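Local coordinates for PGRP-Hd - Peptidoglycan recognition protein homologue (Alvinella pompejana, PDB 3EP1), which probably recognises bacterial peptidoglycan in the innate immunity of a thermophilic worm, at residues A[27-32]-A[149-154]; A[14-19]-A[75-80]; A[84-89]-A[126-131]. All coordinates share one frame; numbering follows the deposited sequence.

Interaction 1. Residues A[27-32]-A[149-154]; sequences DEIFLW and ARLRTT
Ile29 and Arg152 join strands 27-32 and 149-152 in parallel register: Ile29 N donates to Arg150 O (3.0 Å), Ile29 O accepts from Arg152 N, and Leu31 N then reaches Arg152 O. The short axes run 19° apart. Arg152 lies on the same face of the sheet as Glu28 and Phe30. Its CB lies 3.8 Å from Phe30 CD1 and CE1; with the chain extended from CG to NE, CD passes 3.5 Å from Phe30 CE1, and NE donates to Glu28 OE2 (2.7 Å). That oxygen lies 3° from the guanidinium plane, yet NE meets it from above the carboxylate plane. At the tip, Arg152 NH1 sits 4.0 Å above the plane of the Arg150 guanidinium. Each oxygen of the buried Glu28 carboxylate has an arginine partner, OE1 with Arg106 and OE2 with Arg152. On the other face, Ile29 CD1 touches Ala149 CB, and Ile29 CG2 presses on Leu151 CD1 at 3.4 Å, tighter than usual carbon packing; helix 160-167 adds Leu166. Thr153 OG1, anti to its own N (chi1 -165°), donates to Leu31 O and also hydrogen-bonds Ser158 OG. The pairing sets 149-152 as an outermost strand of the mixed central sheet, as expected of the PGRP/amidase alpha/beta fold.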
ATOM      1  N   ASP A  27      -7.862 -13.194   4.956  1.00 26.56           N
ATOM      2  CA  ASP A  27      -7.735 -12.952   6.371  1.00 25.17           C
ATOM      3  C   ASP A  27      -6.470 -13.561   6.945  1.00 25.15           C
ATOM      4  O   ASP A  27      -6.201 -13.427   8.135  1.00 24.85           O
ATOM      5  CB  ASP A  27      -8.988 -13.444   7.110  1.00 27.81           C
ATOM      6  CG  ASP A  27      -9.270 -14.917   6.889  1.00 29.10           C
ATOM      7  OD1 ASP A  27      -9.210 -15.388   5.737  1.00 29.30           O
ATOM      8  OD2 ASP A  27      -9.577 -15.604   7.877  1.00 31.99           O
ATOM      9  N   GLU A  28      -5.680 -14.218   6.100  1.00 23.65           N
ATOM     10  CA  GLU A  28      -4.425 -14.794   6.574  1.00 23.91           C
ATOM     11  C   GLU A  28      -3.307 -14.851   5.528  1.00 22.01           C
ATOM     12  O   GLU A  28      -3.546 -15.057   4.341  1.00 20.42           O
ATOM     13  CB  GLU A  28      -4.666 -16.179   7.197  1.00 24.79           C
ATOM     14  CG  GLU A  28      -5.363 -17.195   6.312  1.00 27.37           C
ATOM     15  CD  GLU A  28      -5.947 -18.340   7.125  1.00 26.86           C
ATOM     16  OE1 GLU A  28      -6.528 -19.274   6.535  1.00 26.01           O
ATOM     17  OE2 GLU A  28      -5.821 -18.292   8.365  1.00 28.47           O
ATOM     18  N   ILE A  29      -2.080 -14.640   5.990  1.00 21.22           N
ATOM     19  CA  ILE A  29      -0.908 -14.658   5.121  1.00 21.40           C
ATOM     20  C   ILE A  29      -0.029 -15.863   5.446  1.00 20.48           C
ATOM     21  O   ILE A  29       0.437 -16.011   6.575  1.00 21.04           O
ATOM     22  CB  ILE A  29      -0.050 -13.380   5.297  1.00 21.75           C
ATOM     23  CG1 ILE A  29      -0.818 -12.140   4.829  1.00 23.81           C
ATOM     24  CG2 ILE A  29       1.236 -13.513   4.505  1.00 22.47           C
ATOM     25  CD1 ILE A  29      -1.973 -11.728   5.709  1.00 23.55           C
ATOM     26  N   PHE A  30       0.198 -16.721   4.460  1.00 19.70           N
ATOM     27  CA  PHE A  30       1.034 -17.899   4.669  1.00 19.26           C
ATOM     28  C   PHE A  30       2.449 -17.658   4.173  1.00 18.87           C
ATOM     29  O   PHE A  30       2.652 -17.335   3.007  1.00 15.95           O
ATOM     30  CB  PHE A  30       0.426 -19.113   3.959  1.00 17.51           C
ATOM     31  CG  PHE A  30      -0.846 -19.598   4.586  1.00 19.67           C
ATOM     32  CD1 PHE A  30      -0.842 -20.107   5.886  1.00 19.87           C
ATOM     33  CD2 PHE A  30      -2.052 -19.512   3.902  1.00 18.18           C
ATOM     34  CE1 PHE A  30      -2.024 -20.518   6.496  1.00 20.14           C
ATOM     35  CE2 PHE A  30      -3.244 -19.921   4.504  1.00 20.74           C
ATOM     36  CZ  PHE A  30      -3.228 -20.424   5.803  1.00 20.64           C
ATOM     37  N   LEU A  31       3.423 -17.826   5.068  1.00 19.08           N
ATOM     38  CA  LEU A  31       4.830 -17.616   4.737  1.00 20.03           C
ATOM     39  C   LEU A  31       5.588 -18.892   4.396  1.00 19.29           C
ATOM     40  O   LEU A  31       5.608 -19.845   5.178  1.00 22.30           O
ATOM     41  CB  LEU A  31       5.549 -16.905   5.888  1.00 21.25           C
ATOM     42  CG  LEU A  31       5.583 -15.372   5.893  1.00 25.62           C
ATOM     43  CD1 LEU A  31       6.413 -14.893   7.072  1.00 26.70           C
ATOM     44  CD2 LEU A  31       6.194 -14.851   4.602  1.00 22.91           C
ATOM     45  N   TRP A  32       6.209 -18.898   3.224  1.00 16.74           N
ATOM     46  CA  TRP A  32       6.988 -20.041   2.753  1.00 18.70           C
ATOM     47  C   TRP A  32       8.333 -19.560   2.263  1.00 18.52           C
ATOM     48  O   TRP A  32       8.419 -18.518   1.634  1.00 20.35           O
ATOM     49  CB  TRP A  32       6.303 -20.737   1.582  1.00 17.37           C
ATOM     50  CG  TRP A  32       5.060 -21.447   1.924  1.00 18.68           C
ATOM     51  CD1 TRP A  32       3.820 -20.907   2.086  1.00 19.50           C
ATOM     52  CD2 TRP A  32       4.919 -22.857   2.124  1.00 19.75           C
ATOM     53  NE1 TRP A  32       2.910 -21.894   2.370  1.00 20.13           N
ATOM     54  CE2 TRP A  32       3.557 -23.102   2.402  1.00 17.93           C
ATOM     55  CE3 TRP A  32       5.814 -23.938   2.094  1.00 19.39           C
ATOM     56  CZ2 TRP A  32       3.061 -24.387   2.646  1.00 17.93           C
ATOM     57  CZ3 TRP A  32       5.323 -25.216   2.336  1.00 19.54           C
ATOM     58  CH2 TRP A  32       3.955 -25.428   2.608  1.00 18.66           C
ATOM     59  N   ALA A 149      -5.664  -9.794   9.865  1.00 26.97           N
ATOM     60  CA  ALA A 149      -4.983 -10.904   9.192  1.00 29.06           C
ATOM     61  C   ALA A 149      -3.779 -11.418   9.965  1.00 30.09           C
ATOM     62  O   ALA A 149      -2.916 -10.645  10.370  1.00 30.22           O
ATOM     63  CB  ALA A 149      -4.552 -10.473   7.783  1.00 28.64           C
ATOM     64  N   ARG A 150      -3.717 -12.729  10.171  1.00 31.16           N
ATOM     65  CA  ARG A 150      -2.600 -13.320  10.896  1.00 31.67           C
ATOM     66  C   ARG A 150      -1.524 -13.879   9.963  1.00 30.42           C
ATOM     67  O   ARG A 150      -1.824 -14.553   8.975  1.00 30.15           O
ATOM     68  CB  ARG A 150      -3.094 -14.443  11.817  1.00 34.43           C
ATOM     69  CG  ARG A 150      -4.041 -13.985  12.908  1.00 38.13           C
ATOM     70  CD  ARG A 150      -4.512 -15.146  13.774  1.00 41.18           C
ATOM     71  NE  ARG A 150      -3.439 -15.744  14.571  1.00 45.26           N
ATOM     72  CZ  ARG A 150      -3.622 -16.734  15.443  1.00 46.62           C
ATOM     73  NH1 ARG A 150      -4.840 -17.235  15.632  1.00 47.25           N
ATOM     74  NH2 ARG A 150      -2.595 -17.232  16.126  1.00 47.19           N
ATOM     75  N   LEU A 151      -0.270 -13.591  10.289  1.00 28.01           N
ATOM     76  CA  LEU A 151       0.857 -14.086   9.516  1.00 27.49           C
ATOM     77  C   LEU A 151       1.128 -15.492  10.058  1.00 27.15           C
ATOM     78  O   LEU A 151       1.646 -15.653  11.174  1.00 27.79           O
ATOM     79  CB  LEU A 151       2.066 -13.183   9.736  1.00 28.27           C
ATOM     80  CG  LEU A 151       3.297 -13.412   8.863  1.00 29.69           C
ATOM     81  CD1 LEU A 151       2.937 -13.209   7.412  1.00 29.19           C
ATOM     82  CD2 LEU A 151       4.396 -12.451   9.269  1.00 28.07           C
ATOM     83  N   ARG A 152       0.766 -16.501   9.272  1.00 23.73           N
ATOM     84  CA  ARG A 152       0.923 -17.896   9.665  1.00 23.16           C
ATOM     85  C   ARG A 152       2.095 -18.630   9.008  1.00 22.02           C
ATOM     86  O   ARG A 152       2.349 -18.466   7.821  1.00 20.64           O
ATOM     87  CB  ARG A 152      -0.356 -18.669   9.335  1.00 22.44           C
ATOM     88  CG  ARG A 152      -1.628 -18.171   9.991  1.00 27.94           C
ATOM     89  CD  ARG A 152      -2.793 -19.076   9.563  1.00 32.93           C
ATOM     90  NE  ARG A 152      -4.017 -18.867  10.327  1.00 34.75           N
ATOM     91  CZ  ARG A 152      -4.086 -18.921  11.654  1.00 37.54           C
ATOM     92  NH1 ARG A 152      -2.996 -19.171  12.368  1.00 39.49           N
ATOM     93  NH2 ARG A 152      -5.248 -18.737  12.269  1.00 39.18           N
ATOM     94  N   THR A 153       2.782 -19.459   9.792  1.00 21.27           N
ATOM     95  CA  THR A 153       3.893 -20.271   9.298  1.00 20.93           C
ATOM     96  C   THR A 153       4.398 -21.271  10.348  1.00 22.38           C
ATOM     97  O   THR A 153       3.909 -21.305  11.475  1.00 21.11           O
ATOM     98  CB  THR A 153       5.086 -19.399   8.832  1.00 21.92           C
ATOM     99  OG1 THR A 153       5.980 -20.199   8.044  1.00 21.46           O
ATOM    100  CG2 THR A 153       5.848 -18.835  10.025  1.00 18.39           C
ATOM    101  N   THR A 154       5.368 -22.089   9.951  1.00 23.93           N
ATOM    102  CA  THR A 154       5.992 -23.091  10.815  1.00 23.64           C
ATOM    103  C   THR A 154       7.450 -23.207  10.371  1.00 25.03           C
ATOM    104  O   THR A 154       7.820 -22.699   9.312  1.00 25.17           O
ATOM    105  CB  THR A 154       5.327 -24.489  10.673  1.00 23.39           C
ATOM    106  OG1 THR A 154       5.497 -24.971   9.340  1.00 22.39           O
ATOM    107  CG2 THR A 154       3.849 -24.423  10.990  1.00 22.82           C
TER

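Interaction 2. Residues A[14-19]-A[75-80]; sequences IEPRRQ and NDDIKY
Pro16 and Arg17 run along Asp76 and Asp77, bringing together two irregular loops whose one close backbone bond is Arg17 N to Asp76 O (2.8 Å, N-H...O angle 155°). The well-defined packing is around this bond. Pro16 CA sits 3.5 Å from Asp76 O, and the proline ring lies alongside the Asp77 side chain, pointing the same way, with Pro16 CG 3.9 Å from Asp77 OD2. The Asp77 carboxylate is buried but has several partners: OD2 forms a salt bridge with Arg8, while OD1 accepts from Gln67 of helix 59-72 and, weakly, from Ile78 N. With CG anti to its backbone N (chi1 -176°), Asp77 directs this group past the proline.

The solvent side is held more loosely, by one arginine-carboxylate pair and a weak arginine-carbonyl bond. Arg17, exposed, extends from CG to NE until NH1 makes that weak bond with Asn75 O (2.9 Å, N-H...O angle 122°); the same nitrogen also donates to Phe71 O at the end of helix 59-72. Arg18, likewise exposed, bends at chi3 and places one face of its guanidinium over Asp76 OD1. Arg18 NE is 3.2 Å from Asp76 OD1, but no N-H points at the oxygen, so the salt bridge is a charge contact only, and its exact placement is doubtful because the two side chains are modelled too close. Such a patch is loop-to-loop packing: it ties the N-terminal segment ahead of strand 26-33 to the connection between helix 59-72 and strand 82-84 in this amidase-like fold.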
ATOM      1  N   ILE A  14       4.885 -15.673 -17.863  1.00 21.95           N
ATOM      2  CA  ILE A  14       4.008 -16.210 -18.894  1.00 21.23           C
ATOM      3  C   ILE A  14       2.605 -16.134 -18.281  1.00 21.67           C
ATOM      4  O   ILE A  14       2.448 -16.320 -17.078  1.00 19.77           O
ATOM      5  CB  ILE A  14       4.356 -17.680 -19.215  1.00 23.41           C
ATOM      6  CG1 ILE A  14       5.738 -17.758 -19.866  1.00 23.07           C
ATOM      7  CG2 ILE A  14       3.299 -18.283 -20.130  1.00 22.94           C
ATOM      8  CD1 ILE A  14       6.197 -19.168 -20.138  1.00 24.95           C
ATOM      9  N   GLU A  15       1.589 -15.852 -19.089  1.00 21.82           N
ATOM     10  CA  GLU A  15       0.237 -15.749 -18.562  1.00 23.99           C
ATOM     11  C   GLU A  15      -0.188 -17.026 -17.841  1.00 23.49           C
ATOM     12  O   GLU A  15       0.290 -18.117 -18.137  1.00 19.91           O
ATOM     13  CB  GLU A  15      -0.758 -15.427 -19.679  1.00 27.18           C
ATOM     14  CG  GLU A  15      -0.925 -16.532 -20.694  1.00 32.17           C
ATOM     15  CD  GLU A  15      -1.977 -16.212 -21.736  1.00 34.39           C
ATOM     16  OE1 GLU A  15      -2.224 -17.076 -22.596  1.00 37.31           O
ATOM     17  OE2 GLU A  15      -2.548 -15.100 -21.703  1.00 35.79           O
ATOM     18  N   PRO A  16      -1.101 -16.897 -16.874  1.00 24.55           N
ATOM     19  CA  PRO A  16      -1.585 -18.047 -16.109  1.00 26.43           C
ATOM     20  C   PRO A  16      -2.387 -18.989 -17.005  1.00 27.88           C
ATOM     21  O   PRO A  16      -3.016 -18.544 -17.966  1.00 28.70           O
ATOM     22  CB  PRO A  16      -2.487 -17.409 -15.046  1.00 24.49           C
ATOM     23  CG  PRO A  16      -2.094 -15.956 -15.036  1.00 24.89           C
ATOM     24  CD  PRO A  16      -1.815 -15.674 -16.476  1.00 24.63           C
ATOM     25  N   ARG A  17      -2.359 -20.280 -16.703  1.00 28.29           N
ATOM     26  CA  ARG A  17      -3.155 -21.216 -17.485  1.00 29.96           C
ATOM     27  C   ARG A  17      -4.603 -20.794 -17.277  1.00 29.80           C
ATOM     28  O   ARG A  17      -5.372 -20.665 -18.231  1.00 30.41           O
ATOM     29  CB  ARG A  17      -2.953 -22.638 -16.982  1.00 30.67           C
ATOM     30  CG  ARG A  17      -1.664 -23.246 -17.446  1.00 32.27           C
ATOM     31  CD  ARG A  17      -1.449 -24.615 -16.844  1.00 34.27           C
ATOM     32  NE  ARG A  17      -0.364 -25.310 -17.536  1.00 35.14           N
ATOM     33  CZ  ARG A  17       0.452 -26.186 -16.964  1.00 33.84           C
ATOM     34  NH1 ARG A  17       0.315 -26.479 -15.680  1.00 32.43           N
ATOM     35  NH2 ARG A  17       1.410 -26.761 -17.681  1.00 34.70           N
ATOM     36  N   ARG A  18      -4.953 -20.566 -16.011  1.00 29.80           N
ATOM     37  CA  ARG A  18      -6.289 -20.135 -15.610  1.00 29.24           C
ATOM     38  C   ARG A  18      -6.145 -19.238 -14.378  1.00 28.04           C
ATOM     39  O   ARG A  18      -5.266 -19.448 -13.545  1.00 27.27           O
ATOM     40  CB  ARG A  18      -7.167 -21.352 -15.278  1.00 31.85           C
ATOM     41  CG  ARG A  18      -6.655 -22.186 -14.120  1.00 35.08           C
ATOM     42  CD  ARG A  18      -7.142 -23.650 -14.163  1.00 37.96           C
ATOM     43  NE  ARG A  18      -6.747 -24.318 -15.405  1.00 41.26           N
ATOM     44  CZ  ARG A  18      -6.516 -25.625 -15.530  1.00 41.93           C
ATOM     45  NH1 ARG A  18      -6.634 -26.433 -14.480  1.00 42.40           N
ATOM     46  NH2 ARG A  18      -6.160 -26.121 -16.714  1.00 40.79           N
ATOM     47  N   GLN A  19      -7.004 -18.234 -14.273  1.00 27.82           N
ATOM     48  CA  GLN A  19      -6.959 -17.307 -13.154  1.00 28.16           C
ATOM     49  C   GLN A  19      -8.265 -17.351 -12.372  1.00 28.53           C
ATOM     50  O   GLN A  19      -9.313 -16.960 -12.881  1.00 30.89           O
ATOM     51  CB  GLN A  19      -6.698 -15.892 -13.672  1.00 28.48           C
ATOM     52  CG  GLN A  19      -6.778 -14.818 -12.611  1.00 32.89           C
ATOM     53  CD  GLN A  19      -6.482 -13.435 -13.160  1.00 35.19           C
ATOM     54  OE1 GLN A  19      -5.389 -13.179 -13.668  1.00 37.61           O
ATOM     55  NE2 GLN A  19      -7.455 -12.533 -13.059  1.00 35.68           N
ATOM     56  N   ASN A  75       0.608 -26.784 -11.791  1.00 20.48           N
ATOM     57  CA  ASN A  75      -0.073 -25.621 -11.229  1.00 21.02           C
ATOM     58  C   ASN A  75      -0.520 -24.660 -12.331  1.00 21.15           C
ATOM     59  O   ASN A  75       0.043 -24.654 -13.431  1.00 21.60           O
ATOM     60  CB  ASN A  75       0.841 -24.888 -10.236  1.00 21.41           C
ATOM     61  CG  ASN A  75       1.147 -25.718  -8.999  1.00 22.16           C
ATOM     62  OD1 ASN A  75       0.240 -26.154  -8.298  1.00 24.70           O
ATOM     63  ND2 ASN A  75       2.425 -25.939  -8.729  1.00 24.68           N
ATOM     64  N   ASP A  76      -1.533 -23.851 -12.031  1.00 19.23           N
ATOM     65  CA  ASP A  76      -2.062 -22.878 -12.980  1.00 18.80           C
ATOM     66  C   ASP A  76      -1.135 -21.683 -13.204  1.00 20.08           C
ATOM     67  O   ASP A  76      -1.367 -20.884 -14.107  1.00 19.31           O
ATOM     68  CB  ASP A  76      -3.410 -22.323 -12.492  1.00 21.84           C
ATOM     69  CG  ASP A  76      -4.501 -23.371 -12.442  1.00 22.29           C
ATOM     70  OD1 ASP A  76      -4.430 -24.339 -13.224  1.00 24.10           O
ATOM     71  OD2 ASP A  76      -5.442 -23.209 -11.635  1.00 23.90           O
ATOM     72  N   ASP A  77      -0.101 -21.558 -12.372  1.00 19.76           N
ATOM     73  CA  ASP A  77       0.828 -20.433 -12.448  1.00 19.41           C
ATOM     74  C   ASP A  77       1.783 -20.555 -11.268  1.00 17.80           C
ATOM     75  O   ASP A  77       1.687 -21.507 -10.497  1.00 16.29           O
ATOM     76  CB  ASP A  77       0.024 -19.125 -12.359  1.00 18.65           C
ATOM     77  CG  ASP A  77       0.877 -17.877 -12.533  1.00 20.41           C
ATOM     78  OD1 ASP A  77       1.986 -17.957 -13.093  1.00 18.37           O
ATOM     79  OD2 ASP A  77       0.408 -16.800 -12.115  1.00 21.48           O
ATOM     80  N   ILE A  78       2.713 -19.613 -11.139  1.00 16.35           N
ATOM     81  CA  ILE A  78       3.643 -19.630 -10.014  1.00 14.22           C
ATOM     82  C   ILE A  78       2.729 -19.737  -8.777  1.00 14.09           C
ATOM     83  O   ILE A  78       1.660 -19.128  -8.746  1.00 14.26           O
ATOM     84  CB  ILE A  78       4.521 -18.332 -10.018  1.00 14.68           C
ATOM     85  CG1 ILE A  78       5.677 -18.467  -9.031  1.00 14.74           C
ATOM     86  CG2 ILE A  78       3.666 -17.100  -9.720  1.00 12.74           C
ATOM     87  CD1 ILE A  78       6.691 -17.353  -9.150  1.00 15.79           C
ATOM     88  N   LYS A  79       3.135 -20.537  -7.792  1.00 13.81           N
ATOM     89  CA  LYS A  79       2.352 -20.800  -6.573  1.00 15.29           C
ATOM     90  C   LYS A  79       1.961 -19.656  -5.642  1.00 15.13           C
ATOM     91  O   LYS A  79       0.901 -19.698  -5.010  1.00 17.05           O
ATOM     92  CB  LYS A  79       3.065 -21.839  -5.706  1.00 15.41           C
ATOM     93  CG  LYS A  79       3.286 -23.184  -6.350  1.00 19.72           C
ATOM     94  CD  LYS A  79       4.052 -24.087  -5.402  1.00 22.86           C
ATOM     95  CE  LYS A  79       4.416 -25.397  -6.068  1.00 23.59           C
ATOM     96  NZ  LYS A  79       5.364 -26.177  -5.233  1.00 27.02           N
ATOM     97  N   TYR A  80       2.807 -18.642  -5.547  1.00 14.14           N
ATOM     98  CA  TYR A  80       2.535 -17.553  -4.631  1.00 14.64           C
ATOM     99  C   TYR A  80       1.928 -16.279  -5.197  1.00 12.03           C
ATOM    100  O   TYR A  80       2.028 -16.001  -6.388  1.00 13.50           O
ATOM    101  CB  TYR A  80       3.824 -17.231  -3.885  1.00 16.76           C
ATOM    102  CG  TYR A  80       4.539 -18.474  -3.396  1.00 18.54           C
ATOM    103  CD1 TYR A  80       5.543 -19.069  -4.159  1.00 19.56           C
ATOM    104  CD2 TYR A  80       4.200 -19.065  -2.178  1.00 16.63           C
ATOM    105  CE1 TYR A  80       6.197 -20.223  -3.719  1.00 20.41           C
ATOM    106  CE2 TYR A  80       4.848 -20.222  -1.734  1.00 20.56           C
ATOM    107  CZ  TYR A  80       5.846 -20.791  -2.507  1.00 19.86           C
ATOM    108  OH  TYR A  80       6.502 -21.917  -2.061  1.00 24.91           O
TER

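Interaction 3. Residues A[84-89]-A[126-131]; sequences IDQDGV and QALQDA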
ATOM      1  N   ILE A  84       9.351 -12.083  -1.995  1.00 16.04           N
ATOM      2  CA  ILE A  84      10.216 -11.021  -1.486  1.00 16.29           C
ATOM      3  C   ILE A  84      11.666 -11.497  -1.363  1.00 18.82           C
ATOM      4  O   ILE A  84      11.913 -12.565  -0.809  1.00 19.87           O
ATOM      5  CB  ILE A  84       9.709 -10.569  -0.086  1.00 17.12           C
ATOM      6  CG1 ILE A  84       8.206 -10.260  -0.157  1.00 17.95           C
ATOM      7  CG2 ILE A  84      10.512  -9.378   0.414  1.00 15.93           C
ATOM      8  CD1 ILE A  84       7.565  -9.869   1.162  1.00 17.92           C
ATOM      9  N   ASP A  85      12.622 -10.729  -1.885  1.00 20.54           N
ATOM     10  CA  ASP A  85      14.024 -11.130  -1.778  1.00 23.48           C
ATOM     11  C   ASP A  85      14.698 -10.470  -0.577  1.00 24.02           C
ATOM     12  O   ASP A  85      14.110  -9.620   0.086  1.00 22.93           O
ATOM     13  CB  ASP A  85      14.816 -10.839  -3.071  1.00 23.37           C
ATOM     14  CG  ASP A  85      14.932  -9.356  -3.389  1.00 25.91           C
ATOM     15  OD1 ASP A  85      14.812  -8.516  -2.471  1.00 25.68           O
ATOM     16  OD2 ASP A  85      15.170  -9.036  -4.574  1.00 27.62           O
ATOM     17  N   GLN A  86      15.941 -10.854  -0.313  1.00 25.93           N
ATOM     18  CA  GLN A  86      16.679 -10.350   0.844  1.00 27.74           C
ATOM     19  C   GLN A  86      17.048  -8.869   0.849  1.00 28.57           C
ATOM     20  O   GLN A  86      17.482  -8.331   1.878  1.00 27.06           O
ATOM     21  CB  GLN A  86      17.905 -11.240   1.063  1.00 29.23           C
ATOM     22  CG  GLN A  86      17.484 -12.701   1.267  1.00 32.90           C
ATOM     23  CD  GLN A  86      18.641 -13.658   1.447  1.00 35.50           C
ATOM     24  OE1 GLN A  86      19.570 -13.677   0.641  1.00 40.21           O
ATOM     25  NE2 GLN A  86      18.589 -14.470   2.503  1.00 35.83           N
ATOM     26  N   ASP A  87      16.848  -8.201  -0.284  1.00 28.27           N
ATOM     27  CA  ASP A  87      17.126  -6.778  -0.375  1.00 28.00           C
ATOM     28  C   ASP A  87      15.840  -5.972  -0.288  1.00 26.56           C
ATOM     29  O   ASP A  87      15.837  -4.782  -0.558  1.00 27.11           O
ATOM     30  CB  ASP A  87      17.863  -6.448  -1.675  1.00 30.96           C
ATOM     31  CG  ASP A  87      19.301  -6.927  -1.662  1.00 33.34           C
ATOM     32  OD1 ASP A  87      20.037  -6.576  -0.715  1.00 36.93           O
ATOM     33  OD2 ASP A  87      19.707  -7.648  -2.596  1.00 36.26           O
ATOM     34  N   GLY A  88      14.745  -6.629   0.086  1.00 27.03           N
ATOM     35  CA  GLY A  88      13.475  -5.934   0.217  1.00 24.54           C
ATOM     36  C   GLY A  88      12.668  -5.716  -1.051  1.00 23.87           C
ATOM     37  O   GLY A  88      11.668  -4.998  -1.033  1.00 24.76           O
ATOM     38  N   VAL A  89      13.086  -6.325  -2.152  1.00 20.53           N
ATOM     39  CA  VAL A  89      12.366  -6.182  -3.409  1.00 18.74           C
ATOM     40  C   VAL A  89      11.141  -7.102  -3.409  1.00 19.21           C
ATOM     41  O   VAL A  89      11.251  -8.289  -3.130  1.00 19.64           O
ATOM     42  CB  VAL A  89      13.279  -6.544  -4.607  1.00 19.61           C
ATOM     43  CG1 VAL A  89      12.533  -6.343  -5.917  1.00 18.09           C
ATOM     44  CG2 VAL A  89      14.552  -5.691  -4.566  1.00 21.01           C
ATOM     45  N   GLN A 126      16.937  -7.324   7.506  1.00 26.36           N
ATOM     46  CA  GLN A 126      15.984  -6.337   7.975  1.00 26.81           C
ATOM     47  C   GLN A 126      15.227  -5.781   6.785  1.00 26.41           C
ATOM     48  O   GLN A 126      14.057  -5.416   6.895  1.00 26.61           O
ATOM     49  CB  GLN A 126      16.704  -5.201   8.698  1.00 26.99           C
ATOM     50  CG  GLN A 126      15.770  -4.165   9.283  1.00 29.96           C
ATOM     51  CD  GLN A 126      14.906  -4.724  10.400  1.00 32.12           C
ATOM     52  OE1 GLN A 126      15.419  -5.221  11.408  1.00 33.17           O
ATOM     53  NE2 GLN A 126      13.588  -4.642  10.231  1.00 31.49           N
ATOM     54  N   ALA A 127      15.909  -5.720   5.643  1.00 24.36           N
ATOM     55  CA  ALA A 127      15.313  -5.197   4.421  1.00 23.15           C
ATOM     56  C   ALA A 127      14.123  -6.036   3.986  1.00 23.03           C
ATOM     57  O   ALA A 127      13.128  -5.503   3.511  1.00 24.07           O
ATOM     58  CB  ALA A 127      16.354  -5.155   3.315  1.00 23.06           C
ATOM     59  N   LEU A 128      14.245  -7.351   4.151  1.00 22.13           N
ATOM     60  CA  LEU A 128      13.191  -8.285   3.778  1.00 21.84           C
ATOM     61  C   LEU A 128      11.997  -8.136   4.720  1.00 21.28           C
ATOM     62  O   LEU A 128      10.848  -8.139   4.283  1.00 21.31           O
ATOM     63  CB  LEU A 128      13.734  -9.721   3.808  1.00 20.08           C
ATOM     64  CG  LEU A 128      12.857 -10.837   3.232  1.00 19.46           C
ATOM     65  CD1 LEU A 128      13.728 -12.038   2.900  1.00 17.77           C
ATOM     66  CD2 LEU A 128      11.765 -11.216   4.214  1.00 18.03           C
ATOM     67  N   GLN A 129      12.272  -8.002   6.012  1.00 20.66           N
ATOM     68  CA  GLN A 129      11.210  -7.829   7.000  1.00 21.51           C
ATOM     69  C   GLN A 129      10.375  -6.583   6.748  1.00 20.95           C
ATOM     70  O   GLN A 129       9.151  -6.636   6.814  1.00 22.53           O
ATOM     71  CB  GLN A 129      11.794  -7.742   8.403  1.00 21.74           C
ATOM     72  CG  GLN A 129      12.218  -9.070   8.977  1.00 24.58           C
ATOM     73  CD  GLN A 129      12.839  -8.917  10.345  1.00 26.56           C
ATOM     74  OE1 GLN A 129      12.269  -8.280  11.230  1.00 29.91           O
ATOM     75  NE2 GLN A 129      14.015  -9.501  10.527  1.00 26.78           N
ATOM     76  N   ASP A 130      11.037  -5.462   6.469  1.00 20.75           N
ATOM     77  CA  ASP A 130      10.330  -4.210   6.218  1.00 22.36           C
ATOM     78  C   ASP A 130       9.445  -4.308   4.985  1.00 20.67           C
ATOM     79  O   ASP A 130       8.343  -3.768   4.975  1.00 21.91           O
ATOM     80  CB  ASP A 130      11.320  -3.054   6.056  1.00 25.34           C
ATOM     81  CG  ASP A 130      12.138  -2.811   7.313  1.00 30.35           C
ATOM     82  OD1 ASP A 130      13.356  -2.580   7.195  1.00 34.25           O
ATOM     83  OD2 ASP A 130      11.565  -2.849   8.424  1.00 34.20           O
ATOM     84  N   ALA A 131       9.929  -4.989   3.947  1.00 19.98           N
ATOM     85  CA  ALA A 131       9.150  -5.156   2.722  1.00 19.84           C
ATOM     86  C   ALA A 131       7.933  -5.996   3.074  1.00 19.21           C
ATOM     87  O   ALA A 131       6.816  -5.704   2.650  1.00 19.23           O
ATOM     88  CB  ALA A 131       9.982  -5.853   1.644  1.00 18.38           C
TER
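The backbone of 84-89 folds into a type I beta turn from Asp85 to Gly88, closed by Gly88 N to Asp85 O (3.1 Å), and sets Gly88 CA 3.3 Å from Ala127 O on helix 126-141. No hydrogen bond crosses between the segments. A side chain at Gly88 would collide with Ala127 O, and the positive phi of 82° also disfavours one. Asp85 OD1 steadies the turn from within, accepting Asp87 N, an Asx turn, and Val89 N from opposite faces of the carboxylate plane. Against this turn, Leu128 brings its branch point over Asp85 O (CG 3.6 Å away) and rests the same CG against Ile84 CG2 at 3.9 Å; the trans chi1 of -170° carries CG there, while CD1 lies by Gln86 CG. Ile84 CG2 also meets Ala131 CB at 3.8 Å, and Ala127 CB fits against Gln86 O. Replacing Leu128 with an alanine would probably open a gap beside Ile84 CG2 and Asp85 O. Ser125, just before the segment, links Gln86 O to Leu128 N through its OG. The contact is thus chiefly shape-matched: small alanines and a glycine admit the hairpin turn close to the helix, while polar groups are met by the turn itself and by Ser125 and Tyr91 beside it.

Interactions 1 and 3 belong to the sheet and its helical cover, whereas interaction 2 sits farther out among loops, its centre about 15 Å from the chain's centre. Strand 110-115 links interactions 1 and 3: it pairs beside 27-32 and also receives Ile84 and Leu128. Interaction 1 combines strand hydrogen bonds, an apolar face and a salt bridge to a buried glutamate; interaction 3 has van der Waals packing without bonds between its segments; interaction 2 joins one backbone bond and buried aspartates to exposed arginines. Interactions 1 and 2 meet directly where Trp32 CB packs 3.7 Å from Tyr80 CE2. Interactions 2 and 3 lie on opposite sides of the chain's centre, their centres about 24 Å apart.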